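Long-range contacts in CcbJ (Streptomyces caelestis, PDB 4HGZ), which probably transfers a methyl group from S-adenosyl-L-methionine to a nitrogen atom of its substrate: residues Q169-A174 against Y226-A231; Q176-G181 against S199-L204; A193-A198 against A210-L215. One frame throughout, in Å; residues are numbered along the deposited sequence.

Contact 1: Q169-A174 against Y226-A231; sequences QCLNPA and YRLRYA
L171 and P173 meet the side chains of L228 and Y230 in a small, mainly apolar patch, an example of how two sheets can be joined by a few carbon atoms. The two branches of L171 divide the work. CD2 touches CD1 of L228 at 3.7 Å, while CD1 lies beside CB of Y230 at 3.9 Å. The first torsion of L171 places its CG between the backbone N and the carbonyl carbon (chi1 69°), which carries both methyl groups across to the other chain segment. P173 adds CG of its pyrrolidine ring, which comes to 3.6 Å from CD1 of Y230, approaching the aromatic ring obliquely as the two side chains run alongside each other in opposing senses.

Away from this close, buried patch the meeting thins out. A231 offers mainly its carbonyl, whose O lies 3.8 Å from P173 CG. At the far end of 226-231 the side chain of R227 is exposed, and beyond P173 A174 is partly exposed, packing on P203 of the second subunit. Strand 164-171 of the mixed sheet thus abuts the end of strand 221-229, with Y265 of strand 265-272 against L171 and helix 233-242 covering A231 through M239.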
ATOM      1  N   GLN C 169     -18.733 -22.166   7.757  1.00 33.94           N
ATOM      2  CA  GLN C 169     -17.474 -21.787   7.197  1.00 32.81           C
ATOM      3  C   GLN C 169     -17.666 -20.424   6.590  1.00 37.18           C
ATOM      4  O   GLN C 169     -18.467 -20.260   5.670  1.00 47.23           O
ATOM      5  CB  GLN C 169     -17.082 -22.778   6.112  1.00 43.09           C
ATOM      6  CG  GLN C 169     -15.919 -22.323   5.240  1.00 33.47           C
ATOM      7  CD  GLN C 169     -15.668 -23.285   4.114  1.00 53.54           C
ATOM      8  OE1 GLN C 169     -16.563 -23.577   3.309  1.00 53.71           O
ATOM      9  NE2 GLN C 169     -14.449 -23.810   4.061  1.00 40.28           N
ATOM     10  N   CYS C 170     -16.924 -19.446   7.096  1.00 41.91           N
ATOM     11  CA  CYS C 170     -17.117 -18.050   6.715  1.00 46.56           C
ATOM     12  C   CYS C 170     -15.800 -17.345   6.455  1.00 41.10           C
ATOM     13  O   CYS C 170     -14.794 -17.660   7.074  1.00 45.59           O
ATOM     14  CB  CYS C 170     -17.815 -17.296   7.845  1.00 45.93           C
ATOM     15  SG  CYS C 170     -19.288 -18.042   8.459  1.00 64.37           S
ATOM     16  N   LEU C 171     -15.820 -16.360   5.566  1.00 39.08           N
ATOM     17  CA  LEU C 171     -14.654 -15.517   5.358  1.00 39.24           C
ATOM     18  C   LEU C 171     -14.263 -14.847   6.668  1.00 36.59           C
ATOM     19  O   LEU C 171     -15.116 -14.484   7.474  1.00 40.80           O
ATOM     20  CB  LEU C 171     -14.929 -14.472   4.277  1.00 37.64           C
ATOM     21  CG  LEU C 171     -15.932 -13.371   4.608  1.00 43.00           C
ATOM     22  CD1 LEU C 171     -15.202 -12.188   5.210  1.00 37.44           C
ATOM     23  CD2 LEU C 171     -16.671 -12.949   3.350  1.00 35.91           C
ATOM     24  N   ASN C 172     -12.962 -14.712   6.881  1.00 42.15           N
ATOM     25  CA  ASN C 172     -12.413 -14.138   8.102  1.00 34.14           C
ATOM     26  C   ASN C 172     -11.839 -12.770   7.752  1.00 38.79           C
ATOM     27  O   ASN C 172     -10.784 -12.670   7.133  1.00 45.49           O
ATOM     28  CB  ASN C 172     -11.320 -15.073   8.622  1.00 38.09           C
ATOM     29  CG  ASN C 172     -10.544 -14.495   9.800  1.00 51.93           C
ATOM     30  OD1 ASN C 172     -11.123 -14.078  10.805  1.00 49.83           O
ATOM     31  ND2 ASN C 172      -9.210 -14.510   9.690  1.00 46.54           N
ATOM     32  N   PRO C 173     -12.563 -11.705   8.113  1.00 41.03           N
ATOM     33  CA  PRO C 173     -12.257 -10.349   7.652  1.00 36.86           C
ATOM     34  C   PRO C 173     -10.796  -9.926   7.878  1.00 39.07           C
ATOM     35  O   PRO C 173     -10.163  -9.404   6.955  1.00 42.89           O
ATOM     36  CB  PRO C 173     -13.218  -9.478   8.460  1.00 35.67           C
ATOM     37  CG  PRO C 173     -14.332 -10.383   8.834  1.00 40.69           C
ATOM     38  CD  PRO C 173     -13.743 -11.745   8.991  1.00 33.88           C
ATOM     39  N   ALA C 174     -10.260 -10.157   9.077  1.00 32.27           N
ATOM     40  CA  ALA C 174      -8.849  -9.838   9.337  1.00 41.06           C
ATOM     41  C   ALA C 174      -7.936 -10.402   8.260  1.00 47.43           C
ATOM     42  O   ALA C 174      -7.192  -9.663   7.613  1.00 67.84           O
ATOM     43  CB  ALA C 174      -8.416 -10.343  10.695  1.00 33.43           C
ATOM     44  N   TYR C 226     -23.579 -10.946  -6.439  1.00 48.31           N
ATOM     45  CA  TYR C 226     -23.800 -11.514  -5.124  1.00 46.94           C
ATOM     46  C   TYR C 226     -23.616 -10.473  -4.001  1.00 40.32           C
ATOM     47  O   TYR C 226     -23.114  -9.378  -4.229  1.00 41.39           O
ATOM     48  CB  TYR C 226     -22.962 -12.795  -4.927  1.00 41.25           C
ATOM     49  CG  TYR C 226     -21.478 -12.579  -4.749  1.00 46.27           C
ATOM     50  CD1 TYR C 226     -20.937 -12.399  -3.488  1.00 55.67           C
ATOM     51  CD2 TYR C 226     -20.615 -12.560  -5.841  1.00 52.64           C
ATOM     52  CE1 TYR C 226     -19.589 -12.201  -3.313  1.00 52.73           C
ATOM     53  CE2 TYR C 226     -19.255 -12.363  -5.673  1.00 46.03           C
ATOM     54  CZ  TYR C 226     -18.750 -12.184  -4.407  1.00 52.14           C
ATOM     55  OH  TYR C 226     -17.401 -11.981  -4.212  1.00 56.30           O
ATOM     56  N   ARG C 227     -24.061 -10.811  -2.800  1.00 41.69           N
ATOM     57  CA  ARG C 227     -24.007  -9.896  -1.677  1.00 43.26           C
ATOM     58  C   ARG C 227     -23.783 -10.702  -0.420  1.00 42.71           C
ATOM     59  O   ARG C 227     -24.411 -11.727  -0.235  1.00 45.93           O
ATOM     60  CB  ARG C 227     -25.327  -9.133  -1.523  1.00 48.79           C
ATOM     61  CG  ARG C 227     -25.681  -8.207  -2.673  1.00 63.82           C
ATOM     62  CD  ARG C 227     -26.948  -7.408  -2.373  1.00 74.26           C
ATOM     63  NE  ARG C 227     -27.224  -6.421  -3.417  1.00 99.69           N
ATOM     64  CZ  ARG C 227     -26.939  -5.122  -3.325  1.00105.62           C
ATOM     65  NH1 ARG C 227     -26.373  -4.632  -2.227  1.00 97.00           N
ATOM     66  NH2 ARG C 227     -27.223  -4.306  -4.334  1.00 93.39           N
ATOM     67  N   LEU C 228     -22.882 -10.234   0.438  1.00 43.76           N
ATOM     68  CA  LEU C 228     -22.660 -10.854   1.735  1.00 42.96           C
ATOM     69  C   LEU C 228     -22.793  -9.804   2.830  1.00 40.37           C
ATOM     70  O   LEU C 228     -22.528  -8.628   2.604  1.00 40.10           O
ATOM     71  CB  LEU C 228     -21.249 -11.459   1.811  1.00 35.91           C
ATOM     72  CG  LEU C 228     -20.850 -12.453   0.726  1.00 45.06           C
ATOM     73  CD1 LEU C 228     -19.367 -12.722   0.794  1.00 36.52           C
ATOM     74  CD2 LEU C 228     -21.642 -13.751   0.834  1.00 47.07           C
ATOM     75  N   ARG C 229     -23.209 -10.227   4.012  1.00 33.99           N
ATOM     76  CA  ARG C 229     -22.918  -9.452   5.201  1.00 43.63           C
ATOM     77  C   ARG C 229     -22.076 -10.340   6.071  1.00 37.97           C
ATOM     78  O   ARG C 229     -22.550 -11.387   6.513  1.00 44.19           O
ATOM     79  CB  ARG C 229     -24.159  -9.006   6.003  1.00 31.76           C
ATOM     80  CG  ARG C 229     -23.741  -7.907   6.975  1.00 55.25           C
ATOM     81  CD  ARG C 229     -24.425  -7.913   8.326  1.00 26.83           C
ATOM     82  NE  ARG C 229     -23.963  -8.943   9.252  1.00 49.48           N
ATOM     83  CZ  ARG C 229     -23.480  -8.699  10.468  1.00 42.90           C
ATOM     84  NH1 ARG C 229     -23.357  -7.454  10.913  1.00 30.44           N
ATOM     85  NH2 ARG C 229     -23.120  -9.708  11.244  1.00 46.66           N
ATOM     86  N   TYR C 230     -20.832  -9.938   6.324  1.00 34.19           N
ATOM     87  CA  TYR C 230     -19.948 -10.798   7.109  1.00 40.04           C
ATOM     88  C   TYR C 230     -19.972 -10.422   8.579  1.00 44.56           C
ATOM     89  O   TYR C 230     -20.448  -9.350   8.953  1.00 39.39           O
ATOM     90  CB  TYR C 230     -18.516 -10.765   6.570  1.00 38.87           C
ATOM     91  CG  TYR C 230     -17.911  -9.387   6.503  1.00 32.23           C
ATOM     92  CD1 TYR C 230     -17.354  -8.796   7.628  1.00 28.25           C
ATOM     93  CD2 TYR C 230     -17.893  -8.677   5.316  1.00 28.21           C
ATOM     94  CE1 TYR C 230     -16.801  -7.529   7.570  1.00 24.75           C
ATOM     95  CE2 TYR C 230     -17.341  -7.404   5.250  1.00 34.20           C
ATOM     96  CZ  TYR C 230     -16.800  -6.841   6.382  1.00 29.29           C
ATOM     97  OH  TYR C 230     -16.247  -5.593   6.314  1.00 35.17           O
ATOM     98  N   ALA C 231     -19.471 -11.318   9.418  1.00 40.41           N
ATOM     99  CA  ALA C 231     -19.315 -11.007  10.827  1.00 33.09           C
ATOM    100  C   ALA C 231     -17.874 -11.262  11.231  1.00 33.97           C
ATOM    101  O   ALA C 231     -17.197 -12.122  10.662  1.00 42.27           O
ATOM    102  CB  ALA C 231     -20.229 -11.853  11.652  1.00 26.92           C
TER

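Contact 2: Q176-G181 against S199-L204; sequences QRLATG and SKHDPL
The imidazole of H201 and the backbone of A179 and G181 carry most of this meeting, in which polar bonds set the register and van der Waals contacts fill in around them. Two backbone hydrogen bonds pair G181 with H201: G181 N donates to H201 O at 3.0 Å, and H201 N donates to G181 O at 2.9 Å. A side-chain bond extends this pairing backwards along the loop. With its CG anti to the backbone N (chi1 175°), H201 points ND1 at A179 O, 2.9 Å away. The oxygen lies near the ring plane, whereas the donor stands well above the carbonyl plane, 52° out of it. The other ring nitrogen, NE2, lies close to the OH of Y230 and is probably hydrogen-bonded to it. K200, on the strand beside H201, forms a salt bridge from its NZ to E188 of the third subunit.

In a CH-pi contact, CB of L178 sits over one face of the H201 ring, 4.0 Å from its centroid. Van der Waals packing puts the N of P203 over the opposite face. The arrangement is that of the open end of a beta hairpin, where strands 181-189 and 193-202 of an antiparallel meander begin and finish their pairing.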
ATOM      1  N   GLN C 176      -8.584 -11.638   5.393  1.00 46.81           N
ATOM      2  CA  GLN C 176      -8.996 -11.384   4.018  1.00 46.25           C
ATOM      3  C   GLN C 176      -8.596  -9.967   3.552  1.00 48.38           C
ATOM      4  O   GLN C 176      -8.734  -9.642   2.382  1.00 48.82           O
ATOM      5  CB  GLN C 176     -10.514 -11.608   3.902  1.00 42.49           C
ATOM      6  CG  GLN C 176     -11.096 -11.510   2.503  1.00 54.92           C
ATOM      7  CD  GLN C 176     -11.348 -12.860   1.866  1.00 47.34           C
ATOM      8  OE1 GLN C 176     -11.376 -12.975   0.644  1.00 83.87           O
ATOM      9  NE2 GLN C 176     -11.519 -13.889   2.683  1.00 40.61           N
ATOM     10  N   ARG C 177      -8.107  -9.134   4.474  1.00 59.09           N
ATOM     11  CA  ARG C 177      -7.643  -7.769   4.156  1.00 67.53           C
ATOM     12  C   ARG C 177      -8.472  -7.068   3.073  1.00 63.88           C
ATOM     13  O   ARG C 177      -7.961  -6.733   2.006  1.00 61.70           O
ATOM     14  CB  ARG C 177      -6.156  -7.755   3.761  1.00 76.48           C
ATOM     15  CG  ARG C 177      -5.186  -8.099   4.897  1.00 99.92           C
ATOM     16  CD  ARG C 177      -3.813  -7.418   4.732  1.00123.34           C
ATOM     17  NE  ARG C 177      -3.777  -6.065   5.300  1.00130.14           N
ATOM     18  CZ  ARG C 177      -3.298  -5.761   6.506  1.00117.04           C
ATOM     19  NH1 ARG C 177      -2.803  -6.707   7.290  1.00112.15           N
ATOM     20  NH2 ARG C 177      -3.310  -4.504   6.930  1.00 81.79           N
ATOM     21  N   LEU C 178      -9.745  -6.832   3.365  1.00 58.86           N
ATOM     22  CA  LEU C 178     -10.652  -6.220   2.410  1.00 47.86           C
ATOM     23  C   LEU C 178     -10.434  -4.723   2.374  1.00 49.04           C
ATOM     24  O   LEU C 178     -10.532  -4.062   3.398  1.00 55.32           O
ATOM     25  CB  LEU C 178     -12.103  -6.499   2.815  1.00 42.47           C
ATOM     26  CG  LEU C 178     -12.524  -7.970   2.804  1.00 58.70           C
ATOM     27  CD1 LEU C 178     -13.791  -8.175   3.610  1.00 52.05           C
ATOM     28  CD2 LEU C 178     -12.712  -8.470   1.381  1.00 44.81           C
ATOM     29  N   ALA C 179     -10.155  -4.184   1.194  1.00 49.75           N
ATOM     30  CA  ALA C 179     -10.022  -2.740   1.050  1.00 47.07           C
ATOM     31  C   ALA C 179     -11.378  -2.060   1.193  1.00 51.65           C
ATOM     32  O   ALA C 179     -12.419  -2.644   0.854  1.00 51.50           O
ATOM     33  CB  ALA C 179      -9.394  -2.388  -0.284  1.00 49.42           C
ATOM     34  N   THR C 180     -11.355  -0.832   1.704  1.00 50.60           N
ATOM     35  CA  THR C 180     -12.553  -0.027   1.829  1.00 53.68           C
ATOM     36  C   THR C 180     -12.985   0.467   0.459  1.00 50.64           C
ATOM     37  O   THR C 180     -12.167   0.914  -0.333  1.00 55.54           O
ATOM     38  CB  THR C 180     -12.311   1.194   2.734  1.00 56.97           C
ATOM     39  OG1 THR C 180     -12.302   0.779   4.101  1.00 70.49           O
ATOM     40  CG2 THR C 180     -13.399   2.235   2.534  1.00 47.33           C
ATOM     41  N   GLY C 181     -14.277   0.381   0.179  1.00 47.51           N
ATOM     42  CA  GLY C 181     -14.817   0.958  -1.034  1.00 39.34           C
ATOM     43  C   GLY C 181     -14.790  -0.022  -2.176  1.00 44.23           C
ATOM     44  O   GLY C 181     -14.933  -1.232  -1.975  1.00 40.18           O
ATOM     45  N   SER C 199     -16.234  -5.190  -7.101  1.00 32.61           N
ATOM     46  CA  SER C 199     -16.712  -5.326  -5.734  1.00 39.53           C
ATOM     47  C   SER C 199     -16.908  -3.983  -5.020  1.00 36.04           C
ATOM     48  O   SER C 199     -16.211  -3.000  -5.301  1.00 39.77           O
ATOM     49  CB  SER C 199     -15.751  -6.232  -4.963  1.00 34.71           C
ATOM     50  OG  SER C 199     -16.103  -6.326  -3.602  1.00 53.94           O
ATOM     51  N   LYS C 200     -17.882  -3.943  -4.115  1.00 37.93           N
ATOM     52  CA  LYS C 200     -18.100  -2.764  -3.264  1.00 41.47           C
ATOM     53  C   LYS C 200     -18.125  -3.213  -1.819  1.00 36.21           C
ATOM     54  O   LYS C 200     -18.887  -4.100  -1.453  1.00 42.44           O
ATOM     55  CB  LYS C 200     -19.406  -2.056  -3.605  1.00 32.24           C
ATOM     56  CG  LYS C 200     -19.392  -1.344  -4.937  1.00 46.75           C
ATOM     57  CD  LYS C 200     -20.788  -0.885  -5.331  1.00 60.83           C
ATOM     58  CE  LYS C 200     -21.330   0.151  -4.376  1.00 56.64           C
ATOM     59  NZ  LYS C 200     -22.636   0.673  -4.845  1.00 75.23           N
ATOM     60  N   HIS C 201     -17.264  -2.624  -1.003  1.00 39.53           N
ATOM     61  CA  HIS C 201     -17.154  -3.036   0.381  1.00 37.11           C
ATOM     62  C   HIS C 201     -17.477  -1.869   1.274  1.00 40.58           C
ATOM     63  O   HIS C 201     -16.938  -0.783   1.099  1.00 50.05           O
ATOM     64  CB  HIS C 201     -15.747  -3.556   0.674  1.00 33.31           C
ATOM     65  CG  HIS C 201     -15.508  -3.897   2.113  1.00 35.44           C
ATOM     66  ND1 HIS C 201     -14.374  -3.504   2.792  1.00 41.53           N
ATOM     67  CD2 HIS C 201     -16.256  -4.592   3.004  1.00 44.63           C
ATOM     68  CE1 HIS C 201     -14.433  -3.944   4.037  1.00 35.03           C
ATOM     69  NE2 HIS C 201     -15.568  -4.601   4.194  1.00 37.73           N
ATOM     70  N   ASP C 202     -18.374  -2.094   2.224  1.00 43.24           N
ATOM     71  CA  ASP C 202     -18.679  -1.099   3.230  1.00 42.39           C
ATOM     72  C   ASP C 202     -18.335  -1.686   4.588  1.00 43.38           C
ATOM     73  O   ASP C 202     -19.079  -2.498   5.134  1.00 47.24           O
ATOM     74  CB  ASP C 202     -20.149  -0.688   3.156  1.00 37.92           C
ATOM     75  CG  ASP C 202     -20.556   0.243   4.284  1.00 63.00           C
ATOM     76  OD1 ASP C 202     -19.897   0.245   5.347  1.00 60.31           O
ATOM     77  OD2 ASP C 202     -21.550   0.971   4.101  1.00 66.63           O
ATOM     78  N   PRO C 203     -17.195  -1.267   5.137  1.00 45.64           N
ATOM     79  CA  PRO C 203     -16.646  -1.831   6.355  1.00 42.77           C
ATOM     80  C   PRO C 203     -17.481  -1.458   7.581  1.00 41.62           C
ATOM     81  O   PRO C 203     -17.348  -2.082   8.634  1.00 47.82           O
ATOM     82  CB  PRO C 203     -15.260  -1.183   6.431  1.00 39.30           C
ATOM     83  CG  PRO C 203     -15.461   0.162   5.828  1.00 37.70           C
ATOM     84  CD  PRO C 203     -16.459  -0.065   4.704  1.00 43.67           C
ATOM     85  N   LEU C 204     -18.334  -0.450   7.450  1.00 45.71           N
ATOM     86  CA  LEU C 204     -19.224  -0.068   8.554  1.00 46.66           C
ATOM     87  C   LEU C 204     -20.438  -1.000   8.627  1.00 42.73           C
ATOM     88  O   LEU C 204     -20.693  -1.601   9.660  1.00 49.27           O
ATOM     89  CB  LEU C 204     -19.661   1.391   8.426  1.00 47.22           C
ATOM     90  CG  LEU C 204     -20.413   1.951   9.627  1.00 59.01           C
ATOM     91  CD1 LEU C 204     -19.793   1.446  10.912  1.00 41.97           C
ATOM     92  CD2 LEU C 204     -20.423   3.465   9.604  1.00 53.99           C
TER

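Contact 3: A193-A198 against A210-L215; sequences AVHLEA and AHHIVL
Strands 193-198 and 210-215 run antiparallel, their axes 4.6 Å apart at closest approach and their directions 157° from each other, as the two arms of a beta hairpin within a four-stranded meander. V194 with L215, L196 with I213 and A198 with H211 are the hydrogen-bonded pairs, each closed by two backbone bonds. Those of the central pair are 2.8 Å both from L196 N to I213 O and from I213 N to L196 O. H195 with V214 and E197 with H212 form the non-hydrogen-bonded pairs between them.

The side chains give the two faces different chemistry. On the largely apolar face of V194, L196, I213 and L215, which also carries A198 and H211, the methyl carbons CD1 of L196 and CD1 of L215 meet at 3.6 Å, their side chains crossing at about a right angle, and CD1 of I213 reaches CB of A198. Neighbouring subunits pack on this face, with F184 of the fourth against L196 and V194 of the third against I213.

The opposite face is mixed, H195, E197 and H212 having V214 among them. V214 CG1 lies over one face of the H195 ring, and H195 NE2 is hydrogen-bonded to OE2 of E190. A diagonal hydrogen bond of 3.1 Å links H195 ND1 to H212 NE2, edge to edge with the ring planes at 54°. E197 OE2 is hydrogen-bonded to the OH of Y226, and a water also donates to OE2 at 2.9 Å while lying 2.7 Å from H212 ND1.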
ATOM      1  N   ALA C 193     -11.148 -17.218 -21.988  1.00 52.72           N
ATOM      2  CA  ALA C 193     -11.957 -16.344 -21.153  1.00 48.63           C
ATOM      3  C   ALA C 193     -11.187 -15.912 -19.919  1.00 45.24           C
ATOM      4  O   ALA C 193     -10.270 -16.606 -19.482  1.00 48.33           O
ATOM      5  CB  ALA C 193     -13.252 -17.034 -20.749  1.00 45.19           C
ATOM      6  N   VAL C 194     -11.559 -14.762 -19.368  1.00 36.61           N
ATOM      7  CA  VAL C 194     -11.015 -14.330 -18.094  1.00 45.10           C
ATOM      8  C   VAL C 194     -12.157 -14.138 -17.111  1.00 46.01           C
ATOM      9  O   VAL C 194     -13.242 -13.676 -17.482  1.00 43.74           O
ATOM     10  CB  VAL C 194     -10.207 -13.024 -18.214  1.00 36.85           C
ATOM     11  CG1 VAL C 194      -9.180 -13.150 -19.323  1.00 47.46           C
ATOM     12  CG2 VAL C 194     -11.126 -11.868 -18.501  1.00 44.28           C
ATOM     13  N   HIS C 195     -11.905 -14.520 -15.865  1.00 42.12           N
ATOM     14  CA  HIS C 195     -12.843 -14.323 -14.779  1.00 40.12           C
ATOM     15  C   HIS C 195     -12.337 -13.206 -13.881  1.00 40.59           C
ATOM     16  O   HIS C 195     -11.236 -13.285 -13.328  1.00 40.82           O
ATOM     17  CB  HIS C 195     -13.011 -15.618 -13.978  1.00 39.95           C
ATOM     18  CG  HIS C 195     -13.523 -16.764 -14.795  1.00 50.94           C
ATOM     19  ND1 HIS C 195     -14.784 -17.296 -14.626  1.00 59.67           N
ATOM     20  CD2 HIS C 195     -12.953 -17.463 -15.806  1.00 51.60           C
ATOM     21  CE1 HIS C 195     -14.963 -18.284 -15.487  1.00 55.54           C
ATOM     22  NE2 HIS C 195     -13.868 -18.406 -16.214  1.00 50.88           N
ATOM     23  N   LEU C 196     -13.147 -12.163 -13.745  1.00 42.41           N
ATOM     24  CA  LEU C 196     -12.780 -10.993 -12.951  1.00 42.03           C
ATOM     25  C   LEU C 196     -13.846 -10.729 -11.894  1.00 40.76           C
ATOM     26  O   LEU C 196     -14.916 -11.335 -11.916  1.00 40.58           O
ATOM     27  CB  LEU C 196     -12.653  -9.776 -13.869  1.00 31.10           C
ATOM     28  CG  LEU C 196     -11.915 -10.125 -15.160  1.00 32.71           C
ATOM     29  CD1 LEU C 196     -12.174  -9.117 -16.270  1.00 30.03           C
ATOM     30  CD2 LEU C 196     -10.436 -10.229 -14.864  1.00 35.86           C
ATOM     31  N   GLU C 197     -13.560  -9.808 -10.980  1.00 42.86           N
ATOM     32  CA  GLU C 197     -14.518  -9.450  -9.940  1.00 41.39           C
ATOM     33  C   GLU C 197     -14.527  -7.960  -9.712  1.00 36.28           C
ATOM     34  O   GLU C 197     -13.472  -7.350  -9.547  1.00 42.97           O
ATOM     35  CB  GLU C 197     -14.190 -10.154  -8.626  1.00 39.07           C
ATOM     36  CG  GLU C 197     -15.183  -9.850  -7.533  1.00 57.34           C
ATOM     37  CD  GLU C 197     -15.170 -10.891  -6.427  1.00 81.20           C
ATOM     38  OE1 GLU C 197     -14.295 -10.804  -5.540  1.00 78.15           O
ATOM     39  OE2 GLU C 197     -16.042 -11.792  -6.446  1.00 71.14           O
ATOM     40  N   ALA C 198     -15.722  -7.377  -9.741  1.00 38.99           N
ATOM     41  CA  ALA C 198     -15.910  -5.985  -9.356  1.00 39.76           C
ATOM     42  C   ALA C 198     -16.677  -6.004  -8.049  1.00 43.35           C
ATOM     43  O   ALA C 198     -17.650  -6.756  -7.897  1.00 43.42           O
ATOM     44  CB  ALA C 198     -16.674  -5.221 -10.418  1.00 36.12           C
ATOM     45  N   ALA C 210     -20.881  -7.641  -5.013  1.00 43.74           N
ATOM     46  CA  ALA C 210     -19.941  -7.901  -6.084  1.00 44.28           C
ATOM     47  C   ALA C 210     -20.602  -8.522  -7.308  1.00 42.08           C
ATOM     48  O   ALA C 210     -21.684  -9.092  -7.227  1.00 47.41           O
ATOM     49  CB  ALA C 210     -18.838  -8.805  -5.581  1.00 33.77           C
ATOM     50  N   HIS C 211     -19.936  -8.376  -8.442  1.00 41.03           N
ATOM     51  CA  HIS C 211     -20.232  -9.150  -9.631  1.00 43.39           C
ATOM     52  C   HIS C 211     -19.042 -10.032  -9.950  1.00 44.38           C
ATOM     53  O   HIS C 211     -17.899  -9.561 -10.001  1.00 44.56           O
ATOM     54  CB  HIS C 211     -20.447  -8.237 -10.827  1.00 42.60           C
ATOM     55  CG  HIS C 211     -21.796  -7.603 -10.866  1.00 47.89           C
ATOM     56  ND1 HIS C 211     -22.695  -7.840 -11.880  1.00 65.92           N
ATOM     57  CD2 HIS C 211     -22.399  -6.743 -10.017  1.00 53.94           C
ATOM     58  CE1 HIS C 211     -23.795  -7.149 -11.657  1.00 66.82           C
ATOM     59  NE2 HIS C 211     -23.642  -6.473 -10.534  1.00 63.40           N
ATOM     60  N   HIS C 212     -19.300 -11.312 -10.164  1.00 43.16           N
ATOM     61  CA  HIS C 212     -18.312 -12.144 -10.812  1.00 42.51           C
ATOM     62  C   HIS C 212     -18.519 -11.916 -12.303  1.00 39.85           C
ATOM     63  O   HIS C 212     -19.626 -12.078 -12.805  1.00 47.16           O
ATOM     64  CB  HIS C 212     -18.502 -13.614 -10.437  1.00 43.54           C
ATOM     65  CG  HIS C 212     -17.494 -14.530 -11.064  1.00 57.79           C
ATOM     66  ND1 HIS C 212     -16.339 -14.922 -10.421  1.00 75.35           N
ATOM     67  CD2 HIS C 212     -17.464 -15.122 -12.285  1.00 59.46           C
ATOM     68  CE1 HIS C 212     -15.641 -15.714 -11.217  1.00 71.21           C
ATOM     69  NE2 HIS C 212     -16.302 -15.853 -12.354  1.00 57.80           N
ATOM     70  N   ILE C 213     -17.461 -11.510 -12.999  1.00 41.19           N
ATOM     71  CA  ILE C 213     -17.521 -11.199 -14.431  1.00 43.11           C
ATOM     72  C   ILE C 213     -16.756 -12.213 -15.279  1.00 40.19           C
ATOM     73  O   ILE C 213     -15.627 -12.577 -14.955  1.00 50.57           O
ATOM     74  CB  ILE C 213     -16.899  -9.823 -14.703  1.00 42.01           C
ATOM     75  CG1 ILE C 213     -17.519  -8.781 -13.777  1.00 36.36           C
ATOM     76  CG2 ILE C 213     -17.064  -9.440 -16.159  1.00 33.67           C
ATOM     77  CD1 ILE C 213     -16.798  -7.453 -13.807  1.00 37.66           C
ATOM     78  N   VAL C 214     -17.365 -12.656 -16.369  1.00 42.56           N
ATOM     79  CA  VAL C 214     -16.695 -13.533 -17.331  1.00 40.57           C
ATOM     80  C   VAL C 214     -16.684 -12.851 -18.702  1.00 44.75           C
ATOM     81  O   VAL C 214     -17.744 -12.540 -19.251  1.00 49.12           O
ATOM     82  CB  VAL C 214     -17.418 -14.902 -17.456  1.00 42.97           C
ATOM     83  CG1 VAL C 214     -16.600 -15.868 -18.273  1.00 37.35           C
ATOM     84  CG2 VAL C 214     -17.684 -15.501 -16.092  1.00 41.28           C
ATOM     85  N   LEU C 215     -15.493 -12.587 -19.234  1.00 45.32           N
ATOM     86  CA  LEU C 215     -15.354 -12.022 -20.576  1.00 39.80           C
ATOM     87  C   LEU C 215     -14.795 -13.102 -21.479  1.00 46.87           C
ATOM     88  O   LEU C 215     -13.834 -13.782 -21.109  1.00 53.97           O
ATOM     89  CB  LEU C 215     -14.394 -10.842 -20.572  1.00 33.84           C
ATOM     90  CG  LEU C 215     -14.574  -9.783 -19.491  1.00 40.68           C
ATOM     91  CD1 LEU C 215     -13.497  -8.708 -19.630  1.00 30.63           C
ATOM     92  CD2 LEU C 215     -15.952  -9.177 -19.589  1.00 41.25           C
TER
HETATM   93  O   HOH W   1     -16.322 -14.370  -7.802  1.00 53.94           O

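The three contacts illustrate how chemistry follows position in the fold. Contact 1, closest to the chain's centre, joins the mixed sheet to the antiparallel one mainly by apolar side chains, without hydrogen bonds between its two segments. Contacts 2 and 3 lie farther out and share strand 193-202. Contact 2, where the loop 177-180 enters the antiparallel sheet, is partly buried and has a short backbone pairing; contact 3, within that sheet, is buried and runs along six residues of each strand, one face packed against other subunits. Y230 of contact 1 bridges to contact 2, and Y226 N bonds to A210 O of contact 3, while S199 and A210 touch between contacts 2 and 3. Along the chain, both fall inside the loop that contact 1 closes.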